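Local coordinates for protein probable TonB-dependent siderophore receptor PiuA (Acinetobacter baumannii, PDB 5FP1) that probably binds iron-chelating siderophores at the outer membrane, ferric enterobactin perhaps among them, as the first step of iron uptake, at residues L60-G73 / N79-S91. Residues are numbered along the deposited sequence; the frame is centred on the assembly and turned at random.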
# COMPACT_ATOMS: atom_id res chain seq x y z
N LEU A 60 5.14 5.71 -1.54
CA LEU A 60 4.10 4.88 -2.13
C LEU A 60 2.71 5.46 -1.90
O LEU A 60 1.88 5.47 -2.81
CB LEU A 60 4.16 3.46 -1.54
CG LEU A 60 3.03 2.53 -2.00
CD1 LEU A 60 3.15 2.28 -3.50
CD2 LEU A 60 3.03 1.21 -1.25
N ALA A 61 2.45 5.95 -0.69
CA ALA A 61 1.13 6.46 -0.35
C ALA A 61 0.76 7.58 -1.34
O ALA A 61 -0.34 7.60 -1.90
CB ALA A 61 1.12 6.97 1.07
N ASP A 62 1.70 8.50 -1.58
CA ASP A 62 1.46 9.58 -2.53
C ASP A 62 1.28 9.03 -3.95
O ASP A 62 0.37 9.44 -4.67
CB ASP A 62 2.60 10.61 -2.49
CG ASP A 62 2.57 11.45 -1.23
OD1 ASP A 62 1.54 11.53 -0.57
OD2 ASP A 62 3.60 12.01 -0.87
N ALA A 63 2.13 8.08 -4.34
CA ALA A 63 2.06 7.49 -5.65
C ALA A 63 0.70 6.89 -5.96
O ALA A 63 0.24 6.94 -7.11
CB ALA A 63 3.15 6.45 -5.83
N LEU A 64 0.10 6.27 -4.96
CA LEU A 64 -1.17 5.58 -5.12
C LEU A 64 -2.33 6.51 -5.42
O LEU A 64 -3.38 6.06 -5.90
CB LEU A 64 -1.47 4.74 -3.86
CG LEU A 64 -0.57 3.51 -3.74
CD1 LEU A 64 -0.81 2.85 -2.39
CD2 LEU A 64 -0.81 2.53 -4.89
N ARG A 65 -2.16 7.81 -5.16
CA ARG A 65 -3.21 8.77 -5.52
C ARG A 65 -3.50 8.75 -7.02
O ARG A 65 -4.59 9.15 -7.43
CB ARG A 65 -2.84 10.20 -5.10
CG ARG A 65 -1.98 10.97 -6.10
CD ARG A 65 -1.76 12.41 -5.66
NE ARG A 65 -0.96 13.13 -6.62
CZ ARG A 65 0.29 13.54 -6.39
NH1 ARG A 65 0.86 13.31 -5.22
NH2 ARG A 65 0.95 14.17 -7.33
N THR A 66 -2.54 8.30 -7.83
CA THR A 66 -2.72 8.24 -9.30
C THR A 66 -3.58 7.08 -9.76
O THR A 66 -3.89 7.01 -10.95
CB THR A 66 -1.39 8.11 -10.06
OG1 THR A 66 -0.72 6.87 -9.74
CG2 THR A 66 -0.51 9.28 -9.75
N VAL A 67 -3.92 6.18 -8.84
CA VAL A 67 -4.74 5.01 -9.19
C VAL A 67 -6.10 5.16 -8.54
O VAL A 67 -6.23 5.03 -7.32
CB VAL A 67 -4.13 3.69 -8.67
CG1 VAL A 67 -4.95 2.51 -9.19
CG2 VAL A 67 -2.68 3.57 -9.09
N PRO A 68 -7.14 5.42 -9.36
CA PRO A 68 -8.43 5.68 -8.74
C PRO A 68 -8.97 4.48 -8.00
O PRO A 68 -8.83 3.33 -8.46
CB PRO A 68 -9.35 6.01 -9.93
CG PRO A 68 -8.67 5.46 -11.14
CD PRO A 68 -7.20 5.34 -10.83
N GLY A 69 -9.63 4.74 -6.89
CA GLY A 69 -10.30 3.69 -6.14
C GLY A 69 -9.38 2.98 -5.15
O GLY A 69 -9.83 2.12 -4.41
N ILE A 70 -8.09 3.32 -5.13
CA ILE A 70 -7.21 2.76 -4.10
C ILE A 70 -7.42 3.76 -2.98
O ILE A 70 -7.22 4.96 -3.17
CB ILE A 70 -5.74 2.69 -4.51
CG1 ILE A 70 -5.57 1.88 -5.79
CG2 ILE A 70 -4.90 2.10 -3.39
CD1 ILE A 70 -6.37 0.62 -5.83
N THR A 71 -7.97 3.32 -1.87
CA THR A 71 -8.17 4.21 -0.76
C THR A 71 -7.18 3.82 0.33
O THR A 71 -6.85 2.65 0.49
CB THR A 71 -9.64 4.08 -0.29
OG1 THR A 71 -10.52 4.40 -1.40
CG2 THR A 71 -9.93 5.01 0.84
N LEU A 72 -6.73 4.80 1.10
CA LEU A 72 -5.77 4.58 2.18
C LEU A 72 -6.46 4.50 3.53
O LEU A 72 -7.37 5.29 3.84
CB LEU A 72 -4.76 5.71 2.26
CG LEU A 72 -3.99 5.98 0.99
CD1 LEU A 72 -3.05 7.18 1.14
CD2 LEU A 72 -3.25 4.72 0.59
N GLY A 73 -6.04 3.53 4.32
CA GLY A 73 -6.58 3.35 5.67
C GLY A 73 -5.67 3.96 6.71
O GLY A 73 -4.47 4.24 6.46
N ASN A 79 -3.85 -1.16 15.53
CA ASN A 79 -3.23 -1.39 14.24
C ASN A 79 -2.34 -0.25 13.82
O ASN A 79 -2.67 0.90 14.07
CB ASN A 79 -4.29 -1.66 13.18
CG ASN A 79 -5.10 -0.43 12.84
OD1 ASN A 79 -5.87 0.07 13.66
ND2 ASN A 79 -4.97 0.02 11.59
N PRO A 80 -1.19 -0.57 13.18
CA PRO A 80 -0.18 0.46 12.92
C PRO A 80 -0.61 1.45 11.87
O PRO A 80 -1.55 1.21 11.09
CB PRO A 80 1.04 -0.35 12.47
CG PRO A 80 0.45 -1.60 11.89
CD PRO A 80 -0.75 -1.90 12.75
N ASN A 81 0.08 2.59 11.87
CA ASN A 81 -0.32 3.75 11.07
C ASN A 81 0.52 3.88 9.80
O ASN A 81 0.84 4.99 9.38
CB ASN A 81 -0.14 5.02 11.90
CG ASN A 81 1.33 5.27 12.27
OD1 ASN A 81 2.19 4.40 12.09
ND2 ASN A 81 1.63 6.49 12.75
N GLY A 82 0.91 2.75 9.18
CA GLY A 82 1.75 2.79 7.98
C GLY A 82 0.92 2.75 6.69
O GLY A 82 -0.26 3.14 6.69
N ASP A 83 1.52 2.30 5.59
CA ASP A 83 0.76 2.14 4.36
C ASP A 83 -0.37 1.12 4.60
O ASP A 83 -0.10 -0.01 5.04
CB ASP A 83 1.62 1.64 3.21
CG ASP A 83 2.78 2.56 2.88
OD1 ASP A 83 2.69 3.80 3.05
OD2 ASP A 83 3.82 2.01 2.45
N ARG A 84 -1.61 1.50 4.28
CA ARG A 84 -2.77 0.58 4.38
C ARG A 84 -3.67 0.70 3.16
O ARG A 84 -4.76 1.27 3.23
CB ARG A 84 -3.60 0.88 5.64
CG ARG A 84 -2.88 0.83 6.97
CD ARG A 84 -3.88 0.92 8.14
NE ARG A 84 -4.70 -0.30 8.13
CZ ARG A 84 -6.03 -0.35 8.16
NH1 ARG A 84 -6.76 0.73 8.37
NH2 ARG A 84 -6.63 -1.52 8.05
N PRO A 85 -3.24 0.18 2.02
CA PRO A 85 -4.04 0.41 0.81
C PRO A 85 -5.20 -0.55 0.70
O PRO A 85 -5.03 -1.76 0.87
CB PRO A 85 -3.06 0.16 -0.33
CG PRO A 85 -1.71 -0.01 0.32
CD PRO A 85 -1.96 -0.47 1.71
N PHE A 86 -6.37 -0.01 0.37
CA PHE A 86 -7.54 -0.80 0.03
C PHE A 86 -7.71 -0.86 -1.49
O PHE A 86 -7.62 0.18 -2.17
CB PHE A 86 -8.78 -0.18 0.70
CG PHE A 86 -8.88 -0.49 2.14
CD1 PHE A 86 -8.02 0.12 3.06
CD2 PHE A 86 -9.79 -1.43 2.60
CE1 PHE A 86 -8.11 -0.18 4.42
CE2 PHE A 86 -9.89 -1.71 3.96
CZ PHE A 86 -9.05 -1.09 4.86
N ILE A 87 -7.90 -2.06 -2.02
CA ILE A 87 -8.07 -2.29 -3.43
C ILE A 87 -9.41 -2.98 -3.63
O ILE A 87 -9.70 -4.03 -3.02
CB ILE A 87 -6.94 -3.14 -4.02
CG1 ILE A 87 -5.57 -2.51 -3.70
CG2 ILE A 87 -7.07 -3.25 -5.53
CD1 ILE A 87 -4.42 -3.42 -4.10
N ARG A 88 -10.24 -2.36 -4.46
CA ARG A 88 -11.62 -2.80 -4.66
C ARG A 88 -12.36 -3.10 -3.35
O ARG A 88 -13.14 -4.05 -3.26
CB ARG A 88 -11.66 -4.03 -5.59
CG ARG A 88 -11.23 -3.74 -7.02
CD ARG A 88 -11.42 -4.98 -7.90
NE ARG A 88 -11.04 -4.72 -9.29
CZ ARG A 88 -11.07 -5.61 -10.27
NH1 ARG A 88 -11.44 -6.86 -10.04
NH2 ARG A 88 -10.69 -5.27 -11.48
N GLY A 89 -12.13 -2.28 -2.33
CA GLY A 89 -12.84 -2.44 -1.07
C GLY A 89 -12.18 -3.31 -0.01
O GLY A 89 -12.71 -3.46 1.10
N TYR A 90 -11.05 -3.94 -0.36
CA TYR A 90 -10.43 -4.93 0.52
C TYR A 90 -8.98 -4.58 0.85
O TYR A 90 -8.19 -4.22 -0.03
CB TYR A 90 -10.54 -6.35 -0.07
CG TYR A 90 -12.01 -6.77 -0.24
CD1 TYR A 90 -12.76 -7.17 0.86
CD2 TYR A 90 -12.65 -6.70 -1.47
CE1 TYR A 90 -14.10 -7.50 0.74
CE2 TYR A 90 -13.99 -7.03 -1.60
CZ TYR A 90 -14.71 -7.45 -0.50
OH TYR A 90 -16.06 -7.75 -0.60
N SER A 91 -8.65 -4.68 2.13
CA SER A 91 -7.30 -4.33 2.59
C SER A 91 -6.22 -5.15 1.92
O SER A 91 -6.31 -6.39 1.83
CB SER A 91 -7.18 -4.50 4.11
OG SER A 91 -5.83 -4.42 4.47
O HOH W 1 4.29 5.43 1.70
O HOH W 2 -11.05 0.46 -2.09
O HOH W 3 -10.19 -0.09 -6.18
O HOH W 4 -2.54 4.19 4.28
O HOH W 5 -2.04 4.86 7.77
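Thr71 and Phe86 form the hydrogen-bonded pair of a short antiparallel bridge: Phe86 N gives a nearly straight bond to Thr71 O (2.7 Å, N-H...O 169°), while Thr71 N reaches Phe86 O over a longer 3.2 Å. One step on, Leu72 faces Pro85 as the non-hydrogen-bonded pair, and Gly73 N then bonds to Arg84 O. Water prolongs the pairing at both ends. One water joins Gly69 O to Gly89 N; a second, held by Arg88 N, reaches Gly69 O only weakly, both amides lying in the type I' turn from Ile87 to Tyr90. Two more link Gly73 O to Arg84 N and Gly82 O.

Phe86 O also takes a CA-H...O contact from Ile70 CA. With Ile70 CG1 beside its own backbone N (chi1 -57°), CD1 lies against Ile87 CG1 at 3.9 Å, the two side chains running side by side in the same direction. The other branch, CG2, meets Pro85 CB. Leu64 CD1 also comes within 4.0 Å of Pro85 CG, and Ile137 of strand 135-141 touches Leu64, Pro85 and Ile87 alike.

On the face that carries Thr71 and Phe86, the Phe86 ring has Thr71 O at its edge, and its CE1 lies 4.0 Å from Gly73 CA. Arg84 folds round Gly73, its chain bent at chi3 (66°), and the guanidinium forms a salt bridge with Glu93 and bonds to Ala74 O.

At the helix, one water connects Ala61 N with Asp83 OD1, and OD2 pairs with Arg109 while touching Leu60 CD2 at 3.9 Å. Helix 60-63 and the three-stranded antiparallel sheet 71-72, 85-87, 90-91 are thereby tied together within the plug domain, the globular module that fills the beta-barrel of TonB-dependent receptors.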